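Local coordinates for beta-1,3-1,4-glucanase (Caldicellulosiruptor sp. F32, PDB 5H4R), which hydrolyses mixed-linkage beta-1,3-1,4-glucans such as lichenan, as a glycoside hydrolase family 5 lichenase with a TIM-barrel fold, at residues Arg348-Ala352 against Arg353-Cys357; Phe112-Ser115 against Lys116-Asp120; Val79-Lys83 against Gln84-Thr88; Gln154-Gln157 against Thr158-Tyr162. The protein carries 1 engineered substitution. All coordinates share one frame; numbering follows the deposited sequence.

Four helix ends of one (beta/alpha)8 barrel are described. Along the chain contact 3 comes first, opening helix 83-91; contact 2 follows at the start of helix 116-131, contact 4 at the start of helix 156-173, and contact 1 last, where helix 336-352 ends and strand 356-361 begins. Contacts 2 and 4 have centres about 20 Å apart and touch through F112 and Y162, whereas contact 1 lies on the opposite side of the chain's centre from both, about 36 and 35 Å away between centres. Contacts 2, 3 and 4 are thus N-terminal helix starts and contact 1 a C-terminal end, spread around the wall of the barrel that carries the glucan-binding site.

Contact 1. Residues Arg348-Ala352 against Arg353-Cys357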
loop_
_atom_site.group_PDB
_atom_site.type_symbol
_atom_site.label_atom_id
_atom_site.label_comp_id
_atom_site.label_asym_id
_atom_site.label_seq_id
_atom_site.Cartn_x
_atom_site.Cartn_y
_atom_site.Cartn_z
ATOM N N ARG A 348 -10.295 -3.602 13.436
ATOM C CA ARG A 348 -11.524 -4.385 13.617
ATOM C C ARG A 348 -12.604 -3.994 12.607
ATOM O O ARG A 348 -13.298 -4.864 12.052
ATOM C CB ARG A 348 -12.064 -4.215 15.032
ATOM C CG ARG A 348 -13.409 -4.938 15.284
ATOM C CD ARG A 348 -13.344 -6.425 15.016
ATOM N NE ARG A 348 -14.685 -6.997 14.884
ATOM C CZ ARG A 348 -14.963 -8.125 14.225
ATOM N NH1 ARG A 348 -14.003 -8.816 13.634
ATOM N NH2 ARG A 348 -16.217 -8.561 14.144
ATOM N N ALA A 349 -12.785 -2.692 12.382
ATOM C CA ALA A 349 -13.754 -2.249 11.386
ATOM C C ALA A 349 -13.477 -2.902 10.037
ATOM O O ALA A 349 -14.397 -3.330 9.333
ATOM C CB ALA A 349 -13.735 -0.733 11.261
ATOM N N ALA A 350 -12.213 -2.961 9.645
ATOM C CA ALA A 350 -11.856 -3.591 8.381
ATOM C C ALA A 350 -12.132 -5.091 8.417
ATOM O O ALA A 350 -12.743 -5.656 7.492
ATOM C CB ALA A 350 -10.381 -3.318 8.094
ATOM N N ARG A 351 -11.690 -5.760 9.473
ATOM C CA ARG A 351 -11.834 -7.208 9.524
ATOM C C ARG A 351 -13.293 -7.608 9.542
ATOM O O ARG A 351 -13.671 -8.625 8.955
ATOM C CB ARG A 351 -11.124 -7.798 10.751
ATOM C CG ARG A 351 -11.365 -9.309 10.951
ATOM C CD ARG A 351 -10.886 -10.165 9.747
ATOM N NE ARG A 351 -9.460 -9.941 9.586
ATOM C CZ ARG A 351 -8.833 -9.673 8.450
ATOM N NH1 ARG A 351 -9.471 -9.675 7.275
ATOM N NH2 ARG A 351 -7.527 -9.444 8.499
ATOM N N ALA A 352 -14.131 -6.832 10.230
ATOM C CA ALA A 352 -15.559 -7.116 10.258
ATOM C C ALA A 352 -16.173 -7.063 8.859
ATOM O O ALA A 352 -17.226 -7.661 8.625
ATOM C CB ALA A 352 -16.278 -6.110 11.166
ATOM N N ARG A 353 -15.542 -6.337 7.944
ATOM C CA ARG A 353 -15.989 -6.200 6.568
ATOM C C ARG A 353 -15.133 -7.005 5.599
ATOM O O ARG A 353 -15.236 -6.816 4.389
ATOM C CB ARG A 353 -15.991 -4.724 6.187
ATOM C CG ARG A 353 -17.068 -3.934 6.945
ATOM C CD ARG A 353 -16.753 -2.476 6.871
ATOM N NE ARG A 353 -17.733 -1.598 7.517
ATOM C CZ ARG A 353 -17.699 -1.236 8.798
ATOM N NH1 ARG A 353 -16.761 -1.692 9.616
ATOM N NH2 ARG A 353 -18.616 -0.413 9.281
ATOM N N GLY A 354 -14.293 -7.891 6.108
ATOM C CA GLY A 354 -13.524 -8.808 5.292
ATOM C C GLY A 354 -12.257 -8.241 4.714
ATOM O O GLY A 354 -11.682 -8.852 3.793
ATOM N N ILE A 355 -11.796 -7.095 5.219
ATOM C CA ILE A 355 -10.676 -6.360 4.636
ATOM C C ILE A 355 -9.458 -6.461 5.548
ATOM O O ILE A 355 -9.569 -6.333 6.779
ATOM C CB ILE A 355 -11.082 -4.888 4.410
ATOM C CG1 ILE A 355 -12.264 -4.798 3.449
ATOM C CG2 ILE A 355 -9.926 -4.067 3.890
ATOM C CD1 ILE A 355 -12.934 -3.415 3.393
ATOM N N THR A 356 -8.284 -6.627 4.937
ATOM C CA THR A 356 -7.011 -6.621 5.642
ATOM C C THR A 356 -6.263 -5.317 5.375
ATOM O O THR A 356 -6.320 -4.765 4.266
ATOM C CB THR A 356 -6.163 -7.823 5.208
ATOM O OG1 THR A 356 -6.776 -9.005 5.721
ATOM C CG2 THR A 356 -4.720 -7.743 5.724
ATOM N N CYS A 357 -5.545 -4.842 6.398
ATOM C CA CYS A 357 -4.873 -3.548 6.405
ATOM C C CYS A 357 -3.363 -3.690 6.595
ATOM O O CYS A 357 -2.904 -4.602 7.283
ATOM C CB CYS A 357 -5.393 -2.689 7.567
ATOM S SG CYS A 357 -7.170 -2.569 7.750
#
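A Schellman motif closes helix 336-352 here, in a buried turn that passes the chain from the helix of a beta-alpha-beta unit into strand 356-361 of the barrel. Its two defining bonds run from I355 N to A350 O (2.9 Å) and from G354 N to R351 O (3.0 Å). G354 is the C-prime residue, and its phi of 83° is one that residues with a side chain seldom adopt. A350 O is gripped twice, since R353 N also donates to it; the two donors come from opposite faces of the carbonyl plane. The side chain of R353 turns back along the last helical turn, extended from CG to NE, and NH1 gives A349 O a bond of 2.9 Å, with the oxygen at the edge of the guanidinium and in its plane. This occupies a carbonyl close to the helix end, while NE of R353 forms a salt bridge with D309. R351 leaves the helix with CG anti to the backbone N (chi1 174°), then bends at chi2 and chi3 to lie alongside T356. NH1 and NH2 both donate to T356 OG1, at 3.2 and 2.9 Å, in the guanidinium plane, and I355 O lies over one face of the group. R351 NE donates to A395 O, and T356 OG1 is also hydrogen-bonded to V44 O. A350 CB meets C357 SG at 3.3 Å. Helix 298-316 packs on A349, A350 and R353 through M308, I324 of strand 322-327 touches I355 and C357, and helix 39-47 flanks R351 and T356 through K45 and M47.

Contact 2. Residues Phe112-Ser115 against Lys116-Asp120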
loop_
_atom_site.group_PDB
_atom_site.type_symbol
_atom_site.label_atom_id
_atom_site.label_comp_id
_atom_site.label_asym_id
_atom_site.label_seq_id
_atom_site.Cartn_x
_atom_site.Cartn_y
_atom_site.Cartn_z
ATOM N N PHE A 112 13.840 1.553 -20.280
ATOM C CA PHE A 112 13.766 1.501 -18.816
ATOM C C PHE A 112 14.348 0.202 -18.256
ATOM O O PHE A 112 13.714 -0.514 -17.467
ATOM C CB PHE A 112 12.321 1.670 -18.306
ATOM C CG PHE A 112 11.581 2.870 -18.864
ATOM C CD1 PHE A 112 11.854 4.157 -18.419
ATOM C CD2 PHE A 112 10.559 2.694 -19.783
ATOM C CE1 PHE A 112 11.161 5.242 -18.912
ATOM C CE2 PHE A 112 9.853 3.784 -20.274
ATOM C CZ PHE A 112 10.150 5.056 -19.838
ATOM N N THR A 113 15.591 -0.064 -18.616
ATOM C CA THR A 113 16.272 -1.231 -18.073
ATOM C C THR A 113 16.564 -1.007 -16.605
ATOM O O THR A 113 17.273 -0.058 -16.257
ATOM C CB THR A 113 17.572 -1.501 -18.818
ATOM O OG1 THR A 113 17.307 -1.688 -20.206
ATOM C CG2 THR A 113 18.234 -2.756 -18.264
ATOM N N ILE A 114 16.081 -1.910 -15.757
ATOM C CA ILE A 114 16.320 -1.811 -14.315
ATOM C C ILE A 114 17.742 -2.261 -14.007
ATOM O O ILE A 114 18.198 -3.315 -14.470
ATOM C CB ILE A 114 15.301 -2.649 -13.526
ATOM C CG1 ILE A 114 13.863 -2.174 -13.789
ATOM C CG2 ILE A 114 15.604 -2.566 -12.040
ATOM C CD1 ILE A 114 12.808 -3.138 -13.266
ATOM N N SER A 115 18.440 -1.451 -13.217
ATOM C CA SER A 115 19.753 -1.808 -12.703
ATOM C C SER A 115 19.716 -3.172 -12.031
ATOM O O SER A 115 18.886 -3.421 -11.151
ATOM C CB SER A 115 20.219 -0.760 -11.693
ATOM O OG SER A 115 21.136 -1.345 -10.781
ATOM N N LYS A 116 20.618 -4.050 -12.465
ATOM C CA LYS A 116 20.686 -5.380 -11.873
ATOM C C LYS A 116 20.960 -5.317 -10.372
ATOM O O LYS A 116 20.365 -6.081 -9.606
ATOM C CB LYS A 116 21.747 -6.220 -12.565
ATOM C CG LYS A 116 21.741 -7.667 -12.102
ATOM C CD LYS A 116 22.758 -8.506 -12.876
ATOM C CE LYS A 116 22.816 -9.938 -12.360
ATOM N NZ LYS A 116 23.220 -10.009 -10.925
ATOM N N ARG A 117 21.862 -4.427 -9.931
ATOM C CA ARG A 117 22.191 -4.376 -8.508
ATOM C C ARG A 117 20.974 -3.998 -7.688
ATOM O O ARG A 117 20.741 -4.551 -6.611
ATOM C CB ARG A 117 23.339 -3.392 -8.248
ATOM C CG ARG A 117 24.656 -3.914 -8.750
ATOM C CD ARG A 117 25.790 -2.968 -8.448
ATOM N NE ARG A 117 26.077 -2.866 -7.017
ATOM C CZ ARG A 117 25.930 -1.762 -6.281
ATOM N NH1 ARG A 117 25.500 -0.635 -6.822
ATOM N NH2 ARG A 117 26.242 -1.782 -4.993
ATOM N N TRP A 118 20.152 -3.103 -8.214
ATOM C CA TRP A 118 18.955 -2.676 -7.495
ATOM C C TRP A 118 17.935 -3.804 -7.408
ATOM O O TRP A 118 17.410 -4.106 -6.327
ATOM C CB TRP A 118 18.366 -1.455 -8.185
ATOM C CG TRP A 118 17.148 -0.886 -7.514
ATOM C CD1 TRP A 118 15.870 -0.927 -7.972
ATOM C CD2 TRP A 118 17.104 -0.147 -6.277
ATOM N NE1 TRP A 118 15.037 -0.273 -7.107
ATOM C CE2 TRP A 118 15.766 0.213 -6.060
ATOM C CE3 TRP A 118 18.073 0.244 -5.340
ATOM C CZ2 TRP A 118 15.358 0.944 -4.931
ATOM C CZ3 TRP A 118 17.670 0.959 -4.229
ATOM C CH2 TRP A 118 16.328 1.315 -4.047
ATOM N N LEU A 119 17.630 -4.439 -8.541
ATOM C CA LEU A 119 16.650 -5.518 -8.527
ATOM C C LEU A 119 17.135 -6.696 -7.685
ATOM O O LEU A 119 16.348 -7.307 -6.945
ATOM C CB LEU A 119 16.349 -5.952 -9.962
ATOM C CG LEU A 119 15.250 -7.012 -10.146
ATOM C CD1 LEU A 119 13.935 -6.599 -9.503
ATOM C CD2 LEU A 119 15.061 -7.225 -11.617
ATOM N N ASP A 120 18.436 -6.994 -7.742
ATOM C CA ASP A 120 19.024 -8.023 -6.887
ATOM C C ASP A 120 18.811 -7.713 -5.403
ATOM O O ASP A 120 18.493 -8.607 -4.611
ATOM C CB ASP A 120 20.528 -8.155 -7.144
ATOM C CG ASP A 120 20.887 -8.779 -8.493
ATOM O OD1 ASP A 120 20.018 -9.270 -9.241
ATOM O OD2 ASP A 120 22.107 -8.810 -8.788
#
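S115 OG has two hydrogen-bond partners: W118 N donates to it at 3.3 Å, nearly straight at 163°, and E69 OE2 is the other. The first of these is an N-cap bond, with S115 standing right before helix 116-131 and satisfying an amide of the first turn that has no helical carbonyl ahead of it. With OG anti to the S115 backbone N (chi1 154°), the hydroxyl is carried forward over the helix start. S115 O takes the first regular helical bond, from L119 N at 3.1 Å, the amide arriving nearly along the C=O axis. Across the first turn, K116 and D120 form a salt bridge: the lysine chain is extended until it bends at chi4, which brings NZ to 2.7 Å from D120 OD2 on the syn lone pair of that oxygen. The other oxygen, OD1, pairs with R173, and R117 pairs with D68, so charged groups beside this turn have partners beyond it. On the apolar side I114 points toward the helix. Its CG2 branch meets L119 CB at 4.0 Å, and the same methyl lies at the edge of the W118 ring, 4.4 Å from CD1. The indole itself leads away from the strand, to stack on H106 and meet F57 edge-to-face. The contact thus joins the short strand 113-114 to helix 116-131, with helix 156-173 alongside: I166 and V170 touch I114, R173 touches L119, and Q169 bonds to the backbone of F112 and I114.

Contact 3. Residues Val79-Lys83 against Gln84-Thr88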
loop_
_atom_site.group_PDB
_atom_site.type_symbol
_atom_site.label_atom_id
_atom_site.label_comp_id
_atom_site.label_asym_id
_atom_site.label_seq_id
_atom_site.Cartn_x
_atom_site.Cartn_y
_atom_site.Cartn_z
ATOM N N VAL A 79 18.589 2.993 7.853
ATOM C CA VAL A 79 19.006 1.688 8.375
ATOM C C VAL A 79 18.823 0.652 7.278
ATOM O O VAL A 79 17.742 0.541 6.710
ATOM C CB VAL A 79 18.185 1.273 9.620
ATOM C CG1 VAL A 79 18.653 -0.079 10.164
ATOM C CG2 VAL A 79 18.246 2.327 10.720
ATOM N N LYS A 80 19.882 -0.099 6.963
ATOM C CA LYS A 80 19.770 -1.108 5.922
ATOM C C LYS A 80 18.941 -2.284 6.417
ATOM O O LYS A 80 19.091 -2.733 7.554
ATOM C CB LYS A 80 21.158 -1.575 5.487
ATOM C CG LYS A 80 21.143 -2.530 4.277
ATOM C CD LYS A 80 22.526 -2.853 3.780
ATOM C CE LYS A 80 22.476 -3.824 2.598
ATOM N NZ LYS A 80 23.842 -4.110 2.081
ATOM N N THR A 81 18.047 -2.756 5.559
ATOM C CA THR A 81 17.147 -3.847 5.913
ATOM C C THR A 81 17.915 -5.143 6.117
ATOM O O THR A 81 18.865 -5.456 5.382
ATOM C CB THR A 81 16.085 -4.048 4.825
ATOM O OG1 THR A 81 15.513 -2.794 4.459
ATOM C CG2 THR A 81 14.978 -4.924 5.321
ATOM N N THR A 82 17.497 -5.912 7.120
ATOM C CA THR A 82 18.142 -7.176 7.444
ATOM C C THR A 82 17.098 -8.260 7.634
ATOM O O THR A 82 15.922 -7.976 7.878
ATOM C CB THR A 82 18.965 -7.084 8.717
ATOM O OG1 THR A 82 18.069 -6.877 9.811
ATOM C CG2 THR A 82 19.986 -5.964 8.641
ATOM N N LYS A 83 17.557 -9.520 7.566
ATOM C CA LYS A 83 16.650 -10.626 7.869
ATOM C C LYS A 83 16.164 -10.559 9.315
ATOM O O LYS A 83 14.987 -10.819 9.595
ATOM C CB LYS A 83 17.296 -11.983 7.579
ATOM C CG LYS A 83 16.196 -13.070 7.552
ATOM C CD LYS A 83 16.694 -14.461 7.301
ATOM C CE LYS A 83 15.528 -15.433 7.409
ATOM N NZ LYS A 83 15.020 -15.580 8.805
ATOM N N GLN A 84 17.039 -10.166 10.249
ATOM C CA GLN A 84 16.604 -10.056 11.639
ATOM C C GLN A 84 15.461 -9.055 11.772
ATOM O O GLN A 84 14.534 -9.251 12.561
ATOM C CB GLN A 84 17.787 -9.658 12.533
ATOM C CG GLN A 84 17.480 -9.705 14.013
ATOM C CD GLN A 84 18.671 -9.310 14.890
ATOM O OE1 GLN A 84 19.737 -8.945 14.394
ATOM N NE2 GLN A 84 18.486 -9.390 16.204
ATOM N N MET A 85 15.512 -7.976 11.013
ATOM C CA MET A 85 14.443 -6.987 11.068
ATOM C C MET A 85 13.119 -7.584 10.614
ATOM O O MET A 85 12.087 -7.408 11.266
ATOM C CB MET A 85 14.831 -5.804 10.194
ATOM C CG MET A 85 13.863 -4.658 10.214
ATOM S SD MET A 85 14.386 -3.404 9.027
ATOM C CE MET A 85 16.028 -3.115 9.541
ATOM N N ILE A 86 13.126 -8.301 9.490
ATOM C CA ILE A 86 11.887 -8.906 9.017
ATOM C C ILE A 86 11.422 -9.991 9.985
ATOM O O ILE A 86 10.219 -10.148 10.225
ATOM C CB ILE A 86 12.078 -9.436 7.589
ATOM C CG1 ILE A 86 12.604 -8.316 6.669
ATOM C CG2 ILE A 86 10.782 -10.044 7.055
ATOM C CD1 ILE A 86 11.804 -7.045 6.739
ATOM N N ASP A 87 12.358 -10.757 10.553
ATOM C CA ASP A 87 12.015 -11.725 11.601
ATOM C C ASP A 87 11.269 -11.058 12.749
ATOM O O ASP A 87 10.316 -11.623 13.300
ATOM C CB ASP A 87 13.265 -12.368 12.184
ATOM C CG ASP A 87 14.019 -13.275 11.221
ATOM O OD1 ASP A 87 13.528 -13.636 10.126
ATOM O OD2 ASP A 87 15.148 -13.644 11.615
ATOM N N THR A 88 11.734 -9.874 13.151
ATOM C CA THR A 88 11.114 -9.134 14.244
ATOM C C THR A 88 9.682 -8.730 13.902
ATOM O O THR A 88 8.781 -8.852 14.738
ATOM C CB THR A 88 11.981 -7.913 14.562
ATOM O OG1 THR A 88 13.256 -8.360 15.049
ATOM C CG2 THR A 88 11.338 -7.038 15.630
#
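The chain runs extended through V79-T82 and then winds into helix 83-91, with T82 as its N-cap; this helix lies in the chain between strands 50-53 and 96-99 of the (beta/alpha)8 barrel. I86 N donates to T82 O at 3.2 Å and D87 N to K83 O at 2.8 Å, the first two regular bonds of the helix. T82 OG1 makes the capping bond, accepting from M85 N at 3.0 Å; it sits between the backbone N and the carbonyl carbon (chi1 67°), a rotation that turns the hydroxyl toward the amides of the first turn. K83 and D87, one turn apart, form a salt bridge in which NZ reaches D87 OD1 at 2.8 Å, on the syn lone pair of that oxygen. OD1 also accepts from N132 ND2, so it is gripped by two donors. With an alanine at D87 the K83 ammonium would probably lose its carboxylate mate, and N132 ND2 the acceptor it has here. The apolar side of the turn is built on M85, whose extended chain bends at chi3 and comes back toward the incoming loop. T81 crosses it at about a right angle, CG2 lying 4.0 Å from M85 SD and 4.1 Å from I86 CD1; T81 OG1 is hydrogen-bonded to E73 OE2. Helix 116-131 borders the turn through Y128, which touches both K83 and I86, while L375 of strand 375-376 and L380 of a nearby loop touch M85. At the methionine's tip, CE lies 3.7 Å from K80 O and 4.1 Å from V79 CG1.

Contact 4. Residues Gln154-Gln157 against Thr158-Tyr162; sequences QHLQ and TSIKY
Helix 156-173 opens behind the N-cap residue H155, whose carbonyl accepts from S159 N at 3.0 Å in the carbonyl plane, followed by the helical bonds from I160 N to L156 O and from K161 N to Q157 O. S159 OG is hydrogen-bonded to Y150 O, tying the first turn to the loop before it; it also lies 2.9 Å from H155 O. A water accepts from T158 N at 3.1 Å and donates weakly to Q154 O, bridging an amide of the first turn to the residue before the cap. L156 and I160, one turn apart, carry the apolar contact: the leucine has CG anti to its N (chi1 -178°), which brings this carbon 3.9 Å from I160 CD1. I160 CG1 lies over the same turn, 3.3 Å from L156 O. Replacing I160 with a glycine would probably open a gap beside L156 and leave the leucine's branch freer to turn. Helix 205-226 flanks this side, L217 touching L156, S159 and I160, while the Y162 ring meets F112, just before strand 113-114, edge-to-face, and its OH bonds to D143.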
loop_
_atom_site.group_PDB
_atom_site.type_symbol
_atom_site.label_atom_id
_atom_site.label_comp_id
_atom_site.label_asym_id
_atom_site.label_seq_id
_atom_site.Cartn_x
_atom_site.Cartn_y
_atom_site.Cartn_z
ATOM N N GLN A 154 -1.669 12.897 -22.827
ATOM C CA GLN A 154 -0.424 13.467 -23.332
ATOM C C GLN A 154 0.755 12.535 -23.105
ATOM O O GLN A 154 1.659 12.456 -23.947
ATOM C CB GLN A 154 -0.148 14.819 -22.669
ATOM C CG GLN A 154 1.182 15.438 -23.064
ATOM C CD GLN A 154 1.395 16.808 -22.445
ATOM O OE1 GLN A 154 0.627 17.242 -21.580
ATOM N NE2 GLN A 154 2.445 17.496 -22.885
ATOM N N HIS A 155 0.787 11.840 -21.964
ATOM C CA HIS A 155 1.927 11.006 -21.609
ATOM C C HIS A 155 1.580 9.524 -21.605
ATOM O O HIS A 155 2.368 8.711 -21.112
ATOM C CB HIS A 155 2.477 11.429 -20.244
ATOM C CG HIS A 155 3.017 12.819 -20.250
ATOM N ND1 HIS A 155 2.344 13.890 -19.697
ATOM C CD2 HIS A 155 4.144 13.326 -20.800
ATOM C CE1 HIS A 155 3.056 14.990 -19.869
ATOM N NE2 HIS A 155 4.149 14.679 -20.540
ATOM N N LEU A 156 0.426 9.149 -22.162
ATOM C CA LEU A 156 -0.042 7.772 -22.012
ATOM C C LEU A 156 0.875 6.783 -22.735
ATOM O O LEU A 156 1.123 5.687 -22.220
ATOM C CB LEU A 156 -1.488 7.644 -22.507
ATOM C CG LEU A 156 -2.137 6.255 -22.376
ATOM C CD1 LEU A 156 -2.209 5.800 -20.930
ATOM C CD2 LEU A 156 -3.533 6.261 -23.009
ATOM N N GLN A 157 1.372 7.129 -23.926
ATOM C CA GLN A 157 2.196 6.176 -24.669
ATOM C C GLN A 157 3.471 5.829 -23.895
ATOM O O GLN A 157 3.850 4.654 -23.787
ATOM C CB GLN A 157 2.529 6.727 -26.056
ATOM C CG GLN A 157 3.497 5.849 -26.830
ATOM C CD GLN A 157 3.877 6.426 -28.176
ATOM O OE1 GLN A 157 3.091 7.129 -28.813
ATOM N NE2 GLN A 157 5.099 6.140 -28.613
ATOM N N THR A 158 4.134 6.836 -23.325
ATOM C CA THR A 158 5.300 6.562 -22.485
ATOM C C THR A 158 4.917 5.834 -21.202
ATOM O O THR A 158 5.667 4.969 -20.730
ATOM C CB THR A 158 6.011 7.867 -22.183
ATOM O OG1 THR A 158 6.475 8.416 -23.425
ATOM C CG2 THR A 158 7.204 7.624 -21.276
ATOM N N SER A 159 3.753 6.140 -20.636
ATOM C CA SER A 159 3.332 5.442 -19.425
ATOM C C SER A 159 3.084 3.960 -19.687
ATOM O O SER A 159 3.454 3.111 -18.870
ATOM C CB SER A 159 2.079 6.101 -18.853
ATOM O OG SER A 159 2.375 7.428 -18.464
ATOM N N ILE A 160 2.455 3.633 -20.817
ATOM C CA ILE A 160 2.275 2.236 -21.212
ATOM C C ILE A 160 3.626 1.542 -21.320
ATOM O O ILE A 160 3.813 0.427 -20.823
ATOM C CB ILE A 160 1.493 2.157 -22.541
ATOM C CG1 ILE A 160 0.030 2.564 -22.317
ATOM C CG2 ILE A 160 1.563 0.760 -23.129
ATOM C CD1 ILE A 160 -0.758 2.819 -23.577
ATOM N N LYS A 161 4.590 2.198 -21.977
ATOM C CA LYS A 161 5.919 1.617 -22.147
ATOM C C LYS A 161 6.581 1.359 -20.806
ATOM O O LYS A 161 7.246 0.331 -20.609
ATOM C CB LYS A 161 6.777 2.551 -22.988
ATOM C CG LYS A 161 8.121 2.011 -23.336
ATOM C CD LYS A 161 8.884 2.986 -24.255
ATOM C CE LYS A 161 10.193 2.411 -24.770
ATOM N NZ LYS A 161 10.013 1.317 -25.763
ATOM N N TYR A 162 6.419 2.298 -19.869
ATOM C CA TYR A 162 7.011 2.169 -18.538
ATOM C C TYR A 162 6.391 1.019 -17.756
ATOM O O TYR A 162 7.108 0.183 -17.191
ATOM C CB TYR A 162 6.847 3.491 -17.772
ATOM C CG TYR A 162 7.589 3.520 -16.451
ATOM C CD1 TYR A 162 8.968 3.586 -16.425
ATOM C CD2 TYR A 162 6.911 3.490 -15.220
ATOM C CE1 TYR A 162 9.671 3.612 -15.245
ATOM C CE2 TYR A 162 7.632 3.514 -14.011
ATOM C CZ TYR A 162 9.006 3.587 -14.042
ATOM O OH TYR A 162 9.782 3.614 -12.901
HETATM O O HOH W 1 3.621 9.672 -24.326
#